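Local coordinates for outer membrane protein Omp121 (Bacteroides thetaiotaomicron, PDB 5FQ8) that probably serves as a TonB-dependent transporter that carries substrates across the bacterial outer membrane, at residues B[54-58]-B[933-937]; B[183-189]-B[972-978]. One frame throughout, in Å; residues are numbered along the deposited sequence.

Interaction 1 of 2, residues B[54-58]-B[933-937]; sequences ESRTS and AYGNN
The phenol ring of Tyr934 takes the aliphatic root of Arg56 over one face: CG of Arg56 stands 4.1 Å above the ring plane toward the rim, and CB makes an off-centre CH-pi contact, 4.1 Å from the ring centroid. Ser55 O approaches the ring obliquely, near CD2 and CE2. The other flat group, the amide of Asn936, ends beside the hydroxyl of Ser55, with CG 3.4 Å from Ser55 OG, while the methyl of Thr57 packs against the Asn936 amide, these two side chains crossing at about a right angle. These contacts are those of a plug seated inside a TonB-dependent barrel: the loop after helix 49-54 belongs to the plug domain, and Tyr934 and Asn936 project toward it from barrel strand 928-941. Where the backbone first leaves helical angles, Arg56 has positive phi and aims its CB at the wall. Its chain bends at chi2 and chi3 (-42° and -74°), so that the guanidinium leaves the ring and forms a salt bridge with Asp136, while the backbone carbonyl of Arg56 accepts a hydrogen bond from Arg254. The hydroxyl of Tyr934 bonds to Gln184 on the first barrel strand. With a leucine in place of Tyr934, the side-chain oxygen of Gln184 would probably be left without its hydroxyl mate and the aliphatic part of Arg56 without the ring face it packs on.

Interaction 2 of 2, residues B[183-189]-B[972-978]; sequences VQWSTVL and SSRRFGF. With C8E ((hydroxyethyloxy)tri(ethyloxy)octane), chain O.
Phe976 is sandwiched between Trp185, its partner on the neighbouring strand, and a detergent molecule: C7 of C8E sits over the ring centre, 3.6 Å above the plane, while Trp185 O lies against the opposite face toward the rim. Trp185 CB adds an off-centre CH-pi contact, 4.2 Å from the ring centroid, and Thr187 OG1 meets the ring edge in plane. At the far end of residues 183-189, the CD1 branch of Leu189 rests 3.4 Å above one face of the guanidinium of Arg974, whose side chain is on the same sheet face as Phe976. Leu189 CG is anti to its backbone nitrogen (chi1 174°), which turns the branch toward the arginine, and the two side chains cross at about a right angle. The other face carries Gln184, Ser186 and Arg975. Gln184 and Arg975 run side by side in the same direction, amide and guanidinium planes 12° apart, with Gln184 NE2 3.7 Å from Arg975 CB and OE1 of Gln184 held by Tyr934. Gly977 puts no side chain on this face, and Gln184 CB lies 3.6 Å from its CA. Paired backbone bonds join Val183 with Phe978, Trp185 with Phe976 and Thr187 with Arg974, and Leu189 N donates to Ser972 O. Strand 177-188, first of the barrel, thus pairs antiparallel with strand 973-983, its last: the closing seam typical of TonB-dependent receptor barrels.

How the interactions relate
Interaction 1 is the buried one, joining plug to barrel wall through side-chain packing and close polar groups; interaction 2 is built on regular backbone pairing within the wall and is only partly buried, with a detergent-facing surface. They meet through strands 928-941 and 973-983, neighbours in the barrel: Asn936 N probably bonds to Arg975 O, and the side chain of Asn937 comes close to the carbonyl of Ser973. Their chemistry follows position. Polar groups and arginines gather on the plug-facing side, where interaction 2 meets the residues of interaction 1, whereas the outer face carries Trp185, Phe976 and Phe978 with Val183, Thr187 and Arg974.

Interaction 1 of 2, residues B[54-58]-B[933-937]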
ATOM      1  N   GLU B  54      -7.427  34.996  26.914  1.00 38.29           N
ATOM      2  CA  GLU B  54      -8.348  34.880  28.036  1.00 40.17           C
ATOM      3  C   GLU B  54      -9.352  33.763  27.823  1.00 37.50           C
ATOM      4  O   GLU B  54      -9.804  33.139  28.787  1.00 33.22           O
ATOM      5  CB  GLU B  54      -9.075  36.199  28.265  1.00 48.16           C
ATOM      6  CG  GLU B  54      -9.840  36.710  27.053  1.00 60.17           C
ATOM      7  CD  GLU B  54     -10.832  37.812  27.387  1.00 64.04           C
ATOM      8  OE1 GLU B  54     -10.854  38.256  28.552  1.00 66.41           O
ATOM      9  OE2 GLU B  54     -11.590  38.224  26.478  1.00 67.48           O
ATOM     10  N   SER B  55      -9.681  33.471  26.563  1.00 47.99           N
ATOM     11  CA  SER B  55     -10.695  32.480  26.251  1.00 46.09           C
ATOM     12  C   SER B  55     -10.209  31.056  26.474  1.00 44.60           C
ATOM     13  O   SER B  55     -11.039  30.150  26.601  1.00 44.44           O
ATOM     14  CB  SER B  55     -11.161  32.667  24.812  1.00 47.72           C
ATOM     15  OG  SER B  55     -12.397  32.012  24.601  1.00 54.49           O
ATOM     16  N   ARG B  56      -8.894  30.847  26.538  1.00 69.03           N
ATOM     17  CA  ARG B  56      -8.266  29.543  26.779  1.00 27.53           C
ATOM     18  C   ARG B  56      -8.650  28.521  25.726  1.00 34.12           C
ATOM     19  O   ARG B  56      -8.629  27.313  25.972  1.00 27.18           O
ATOM     20  CB  ARG B  56      -8.582  28.993  28.176  1.00 27.80           C
ATOM     21  CG  ARG B  56      -8.096  29.847  29.325  1.00 28.38           C
ATOM     22  CD  ARG B  56      -6.703  30.382  29.079  1.00 28.53           C
ATOM     23  NE  ARG B  56      -5.675  29.363  29.219  1.00 32.04           N
ATOM     24  CZ  ARG B  56      -4.398  29.575  28.952  1.00 31.12           C
ATOM     25  NH1 ARG B  56      -4.005  30.758  28.528  1.00 28.70           N
ATOM     26  NH2 ARG B  56      -3.518  28.607  29.094  1.00 30.74           N
ATOM     27  N   THR B  57      -9.017  28.980  24.549  1.00 26.75           N
ATOM     28  CA  THR B  57      -9.148  28.062  23.441  1.00 38.82           C
ATOM     29  C   THR B  57      -7.769  27.564  23.047  1.00 47.36           C
ATOM     30  O   THR B  57      -6.770  28.269  23.204  1.00 47.65           O
ATOM     31  CB  THR B  57      -9.807  28.767  22.277  1.00 31.11           C
ATOM     32  OG1 THR B  57      -8.898  29.739  21.752  1.00 38.61           O
ATOM     33  CG2 THR B  57     -11.054  29.462  22.751  1.00 31.73           C
ATOM     34  N   SER B  58      -7.711  26.334  22.531  1.00 50.12           N
ATOM     35  CA  SER B  58      -6.447  25.747  22.090  1.00 25.66           C
ATOM     36  C   SER B  58      -5.821  26.512  20.948  1.00 25.61           C
ATOM     37  O   SER B  58      -4.662  26.270  20.615  1.00 25.60           O
ATOM     38  CB  SER B  58      -6.665  24.318  21.636  1.00 25.30           C
ATOM     39  OG  SER B  58      -7.156  24.321  20.318  1.00 27.36           O
ATOM     40  N   ALA B 933     -13.211  31.777  35.046  1.00 30.74           N
ATOM     41  CA  ALA B 933     -14.218  30.869  34.525  1.00 30.32           C
ATOM     42  C   ALA B 933     -14.624  31.367  33.155  1.00 29.92           C
ATOM     43  O   ALA B 933     -14.668  32.573  32.920  1.00 30.46           O
ATOM     44  CB  ALA B 933     -15.429  30.783  35.435  1.00 30.68           C
ATOM     45  N   TYR B 934     -14.880  30.446  32.236  1.00 29.38           N
ATOM     46  CA  TYR B 934     -15.231  30.863  30.892  1.00 29.01           C
ATOM     47  C   TYR B 934     -16.184  29.857  30.280  1.00 28.60           C
ATOM     48  O   TYR B 934     -16.408  28.770  30.812  1.00 28.55           O
ATOM     49  CB  TYR B 934     -13.995  31.044  30.019  1.00 28.74           C
ATOM     50  CG  TYR B 934     -13.189  29.791  29.840  1.00 36.36           C
ATOM     51  CD1 TYR B 934     -12.425  29.275  30.879  1.00 31.64           C
ATOM     52  CD2 TYR B 934     -13.170  29.139  28.630  1.00 27.85           C
ATOM     53  CE1 TYR B 934     -11.684  28.141  30.718  1.00 35.40           C
ATOM     54  CE2 TYR B 934     -12.431  28.013  28.461  1.00 31.65           C
ATOM     55  CZ  TYR B 934     -11.686  27.508  29.504  1.00 30.65           C
ATOM     56  OH  TYR B 934     -10.943  26.359  29.317  1.00 29.25           O
ATOM     57  N   GLY B 935     -16.757  30.259  29.153  1.00 32.12           N
ATOM     58  CA  GLY B 935     -17.637  29.430  28.357  1.00 27.97           C
ATOM     59  C   GLY B 935     -17.645  29.920  26.928  1.00 27.66           C
ATOM     60  O   GLY B 935     -17.696  31.126  26.691  1.00 27.89           O
ATOM     61  N   ASN B 936     -17.570  29.022  25.963  1.00 27.18           N
ATOM     62  CA  ASN B 936     -17.569  29.424  24.569  1.00 26.91           C
ATOM     63  C   ASN B 936     -18.589  28.606  23.796  1.00 43.14           C
ATOM     64  O   ASN B 936     -18.930  27.488  24.188  1.00 33.29           O
ATOM     65  CB  ASN B 936     -16.188  29.267  23.970  1.00 26.65           C
ATOM     66  CG  ASN B 936     -15.167  30.091  24.690  1.00 53.65           C
ATOM     67  OD1 ASN B 936     -15.476  31.156  25.202  1.00 48.33           O
ATOM     68  ND2 ASN B 936     -13.946  29.599  24.757  1.00 48.33           N
ATOM     69  N   ASN B 937     -19.072  29.177  22.692  1.00 38.85           N
ATOM     70  CA  ASN B 937     -20.073  28.532  21.850  1.00 33.07           C
ATOM     71  C   ASN B 937     -21.226  28.045  22.727  1.00 29.32           C
ATOM     72  O   ASN B 937     -21.548  26.860  22.781  1.00 37.42           O
ATOM     73  CB  ASN B 937     -19.428  27.392  21.053  1.00 32.03           C
ATOM     74  CG  ASN B 937     -20.278  26.916  19.872  1.00 25.54           C
ATOM     75  OD1 ASN B 937     -20.844  27.704  19.118  1.00 25.62           O
ATOM     76  ND2 ASN B 937     -20.349  25.611  19.704  1.00 25.26           N
TER

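Interaction 2 of 2, residues B[183-189]-B[972-978]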
ATOM      1  N   VAL B 183      -8.891  23.567  32.716  1.00 28.38           N
ATOM      2  CA  VAL B 183      -9.758  22.400  32.732  1.00 28.19           C
ATOM      3  C   VAL B 183     -11.072  22.831  32.115  1.00 27.97           C
ATOM      4  O   VAL B 183     -11.590  23.893  32.449  1.00 28.22           O
ATOM      5  CB  VAL B 183      -9.959  21.876  34.164  1.00 28.68           C
ATOM      6  CG1 VAL B 183     -11.215  21.094  34.250  1.00 28.59           C
ATOM      7  CG2 VAL B 183      -8.798  21.026  34.581  1.00 28.82           C
ATOM      8  N   GLN B 184     -11.606  22.051  31.186  1.00 36.11           N
ATOM      9  CA  GLN B 184     -12.854  22.495  30.579  1.00 35.31           C
ATOM     10  C   GLN B 184     -13.635  21.320  30.031  1.00 27.02           C
ATOM     11  O   GLN B 184     -13.065  20.324  29.600  1.00 26.77           O
ATOM     12  CB  GLN B 184     -12.629  23.530  29.473  1.00 38.99           C
ATOM     13  CG  GLN B 184     -12.310  22.954  28.155  1.00 26.61           C
ATOM     14  CD  GLN B 184     -12.565  23.913  27.029  1.00 26.40           C
ATOM     15  OE1 GLN B 184     -12.239  25.085  27.112  1.00 26.61           O
ATOM     16  NE2 GLN B 184     -13.146  23.411  25.950  1.00 26.01           N
ATOM     17  N   TRP B 185     -14.951  21.450  30.076  1.00 27.07           N
ATOM     18  CA  TRP B 185     -15.871  20.432  29.615  1.00 26.83           C
ATOM     19  C   TRP B 185     -16.567  20.889  28.345  1.00 37.47           C
ATOM     20  O   TRP B 185     -16.777  22.082  28.129  1.00 26.57           O
ATOM     21  CB  TRP B 185     -16.915  20.135  30.678  1.00 27.21           C
ATOM     22  CG  TRP B 185     -16.377  19.531  31.865  1.00 27.56           C
ATOM     23  CD1 TRP B 185     -16.388  18.226  32.182  1.00 30.01           C
ATOM     24  CD2 TRP B 185     -15.718  20.196  32.921  1.00 27.99           C
ATOM     25  NE1 TRP B 185     -15.775  18.020  33.381  1.00 28.00           N
ATOM     26  CE2 TRP B 185     -15.357  19.229  33.858  1.00 28.26           C
ATOM     27  CE3 TRP B 185     -15.399  21.523  33.173  1.00 30.11           C
ATOM     28  CZ2 TRP B 185     -14.700  19.542  35.025  1.00 28.74           C
ATOM     29  CZ3 TRP B 185     -14.750  21.831  34.332  1.00 28.68           C
ATOM     30  CH2 TRP B 185     -14.408  20.847  35.243  1.00 28.94           C
ATOM     31  N   SER B 186     -16.951  19.927  27.516  1.00 29.10           N
ATOM     32  CA  SER B 186     -17.778  20.204  26.352  1.00 25.88           C
ATOM     33  C   SER B 186     -18.993  19.294  26.378  1.00 25.89           C
ATOM     34  O   SER B 186     -18.859  18.095  26.623  1.00 25.85           O
ATOM     35  CB  SER B 186     -16.989  20.025  25.066  1.00 25.46           C
ATOM     36  OG  SER B 186     -16.169  18.876  25.105  1.00 25.33           O
ATOM     37  N   THR B 187     -20.177  19.878  26.186  1.00 25.98           N
ATOM     38  CA  THR B 187     -21.408  19.133  25.998  1.00 25.98           C
ATOM     39  C   THR B 187     -22.101  19.568  24.710  1.00 25.74           C
ATOM     40  O   THR B 187     -21.842  20.640  24.162  1.00 25.68           O
ATOM     41  CB  THR B 187     -22.368  19.313  27.153  1.00 26.44           C
ATOM     42  OG1 THR B 187     -22.776  20.679  27.187  1.00 26.63           O
ATOM     43  CG2 THR B 187     -21.714  18.933  28.437  1.00 26.73           C
ATOM     44  N   VAL B 188     -23.019  18.721  24.247  1.00 25.95           N
ATOM     45  CA  VAL B 188     -23.599  18.886  22.921  1.00 29.91           C
ATOM     46  C   VAL B 188     -24.569  20.059  22.906  1.00 34.39           C
ATOM     47  O   VAL B 188     -25.401  20.212  23.805  1.00 37.14           O
ATOM     48  CB  VAL B 188     -24.274  17.577  22.487  1.00 25.31           C
ATOM     49  CG1 VAL B 188     -25.334  17.181  23.482  1.00 25.68           C
ATOM     50  CG2 VAL B 188     -24.839  17.720  21.112  1.00 25.09           C
ATOM     51  N   LEU B 189     -24.472  20.888  21.867  1.00 27.98           N
ATOM     52  CA  LEU B 189     -25.068  22.222  21.840  1.00 28.28           C
ATOM     53  C   LEU B 189     -26.433  22.275  21.187  1.00 35.55           C
ATOM     54  O   LEU B 189     -27.325  22.956  21.695  1.00 26.21           O
ATOM     55  CB  LEU B 189     -24.151  23.196  21.106  1.00 25.60           C
ATOM     56  CG  LEU B 189     -24.714  24.594  20.884  1.00 25.86           C
ATOM     57  CD1 LEU B 189     -24.918  25.261  22.206  1.00 26.29           C
ATOM     58  CD2 LEU B 189     -23.788  25.420  20.029  1.00 25.70           C
ATOM     59  N   SER B 972     -22.168  20.225  16.915  1.00 24.18           N
ATOM     60  CA  SER B 972     -21.321  21.206  17.569  1.00 24.30           C
ATOM     61  C   SER B 972     -21.522  21.142  19.070  1.00 24.58           C
ATOM     62  O   SER B 972     -22.513  20.612  19.572  1.00 26.87           O
ATOM     63  CB  SER B 972     -21.601  22.610  17.058  1.00 31.89           C
ATOM     64  OG  SER B 972     -22.762  23.156  17.646  1.00 34.53           O
ATOM     65  N   SER B 973     -20.553  21.657  19.796  1.00 24.68           N
ATOM     66  CA  SER B 973     -20.572  21.505  21.237  1.00 24.96           C
ATOM     67  C   SER B 973     -20.605  22.854  21.925  1.00 25.30           C
ATOM     68  O   SER B 973     -20.324  23.898  21.337  1.00 25.30           O
ATOM     69  CB  SER B 973     -19.364  20.709  21.734  1.00 24.87           C
ATOM     70  OG  SER B 973     -18.169  21.427  21.519  1.00 24.84           O
ATOM     71  N   ARG B 974     -20.963  22.788  23.195  1.00 26.36           N
ATOM     72  CA  ARG B 974     -20.953  23.908  24.127  1.00 27.28           C
ATOM     73  C   ARG B 974     -19.769  23.719  25.065  1.00 26.11           C
ATOM     74  O   ARG B 974     -19.637  22.660  25.677  1.00 26.11           O
ATOM     75  CB  ARG B 974     -22.260  23.912  24.911  1.00 26.35           C
ATOM     76  CG  ARG B 974     -22.794  25.205  25.264  1.00 26.72           C
ATOM     77  CD  ARG B 974     -23.717  25.014  26.428  1.00 29.21           C
ATOM     78  NE  ARG B 974     -24.856  24.157  26.121  1.00 27.07           N
ATOM     79  CZ  ARG B 974     -25.987  24.596  25.586  1.00 27.17           C
ATOM     80  NH1 ARG B 974     -26.112  25.871  25.282  1.00 27.33           N
ATOM     81  NH2 ARG B 974     -26.979  23.763  25.346  1.00 27.14           N
ATOM     82  N   ARG B 975     -18.902  24.713  25.174  1.00 26.23           N
ATOM     83  CA  ARG B 975     -17.685  24.553  25.961  1.00 31.05           C
ATOM     84  C   ARG B 975     -17.620  25.537  27.125  1.00 26.82           C
ATOM     85  O   ARG B 975     -18.001  26.699  26.987  1.00 27.73           O
ATOM     86  CB  ARG B 975     -16.465  24.696  25.066  1.00 31.02           C
ATOM     87  CG  ARG B 975     -16.406  23.635  24.009  1.00 25.60           C
ATOM     88  CD  ARG B 975     -15.331  23.909  22.997  1.00 25.38           C
ATOM     89  NE  ARG B 975     -15.605  25.074  22.164  1.00 28.49           N
ATOM     90  CZ  ARG B 975     -16.374  25.058  21.081  1.00 29.26           C
ATOM     91  NH1 ARG B 975     -16.965  23.939  20.703  1.00 29.85           N
ATOM     92  NH2 ARG B 975     -16.557  26.163  20.375  1.00 34.08           N
ATOM     93  N   PHE B 976     -17.114  25.063  28.267  1.00 27.06           N
ATOM     94  CA  PHE B 976     -17.065  25.857  29.494  1.00 27.58           C
ATOM     95  C   PHE B 976     -16.029  25.287  30.457  1.00 27.76           C
ATOM     96  O   PHE B 976     -16.013  24.084  30.707  1.00 29.74           O
ATOM     97  CB  PHE B 976     -18.437  25.909  30.171  1.00 28.31           C
ATOM     98  CG  PHE B 976     -19.067  24.561  30.424  1.00 27.80           C
ATOM     99  CD1 PHE B 976     -19.869  23.965  29.473  1.00 27.46           C
ATOM    100  CD2 PHE B 976     -18.895  23.915  31.627  1.00 28.11           C
ATOM    101  CE1 PHE B 976     -20.463  22.740  29.713  1.00 27.42           C
ATOM    102  CE2 PHE B 976     -19.483  22.692  31.874  1.00 28.77           C
ATOM    103  CZ  PHE B 976     -20.271  22.102  30.917  1.00 27.73           C
ATOM    104  N   GLY B 977     -15.197  26.147  31.029  1.00 28.08           N
ATOM    105  CA  GLY B 977     -14.215  25.645  31.966  1.00 28.31           C
ATOM    106  C   GLY B 977     -13.673  26.672  32.943  1.00 28.84           C
ATOM    107  O   GLY B 977     -14.251  27.737  33.146  1.00 29.12           O
ATOM    108  N   PHE B 978     -12.542  26.310  33.557  1.00 29.01           N
ATOM    109  CA  PHE B 978     -11.807  27.137  34.502  1.00 29.54           C
ATOM    110  C   PHE B 978     -10.350  27.238  34.082  1.00 29.43           C
ATOM    111  O   PHE B 978      -9.830  26.377  33.387  1.00 29.03           O
ATOM    112  CB  PHE B 978     -11.877  26.574  35.920  1.00 30.01           C
ATOM    113  CG  PHE B 978     -13.236  26.651  36.523  1.00 30.26           C
ATOM    114  CD1 PHE B 978     -13.804  27.875  36.814  1.00 30.61           C
ATOM    115  CD2 PHE B 978     -13.946  25.506  36.798  1.00 30.19           C
ATOM    116  CE1 PHE B 978     -15.059  27.960  37.366  1.00 30.88           C
ATOM    117  CE2 PHE B 978     -15.202  25.575  37.348  1.00 30.45           C
ATOM    118  CZ  PHE B 978     -15.765  26.809  37.633  1.00 30.80           C
TER
HETATM  119  C1  C8E O1989     -18.872  31.303  32.960  1.00 19.42           C
HETATM  120  C2  C8E O1989     -19.915  30.735  32.007  1.00 23.13           C
HETATM  121  C3  C8E O1989     -20.373  29.342  32.430  1.00 27.79           C
HETATM  122  C4  C8E O1989     -21.394  28.784  31.443  1.00 27.61           C
HETATM  123  C5  C8E O1989     -22.142  27.558  31.957  1.00 27.55           C
HETATM  124  C6  C8E O1989     -22.126  26.439  30.918  1.00 26.71           C
HETATM  125  C7  C8E O1989     -22.802  25.165  31.414  1.00 27.56           C
HETATM  126  C8  C8E O1989     -24.059  24.882  30.604  1.00 29.05           C
HETATM  127  O9  C8E O1989     -24.571  23.610  30.920  1.00 25.92           O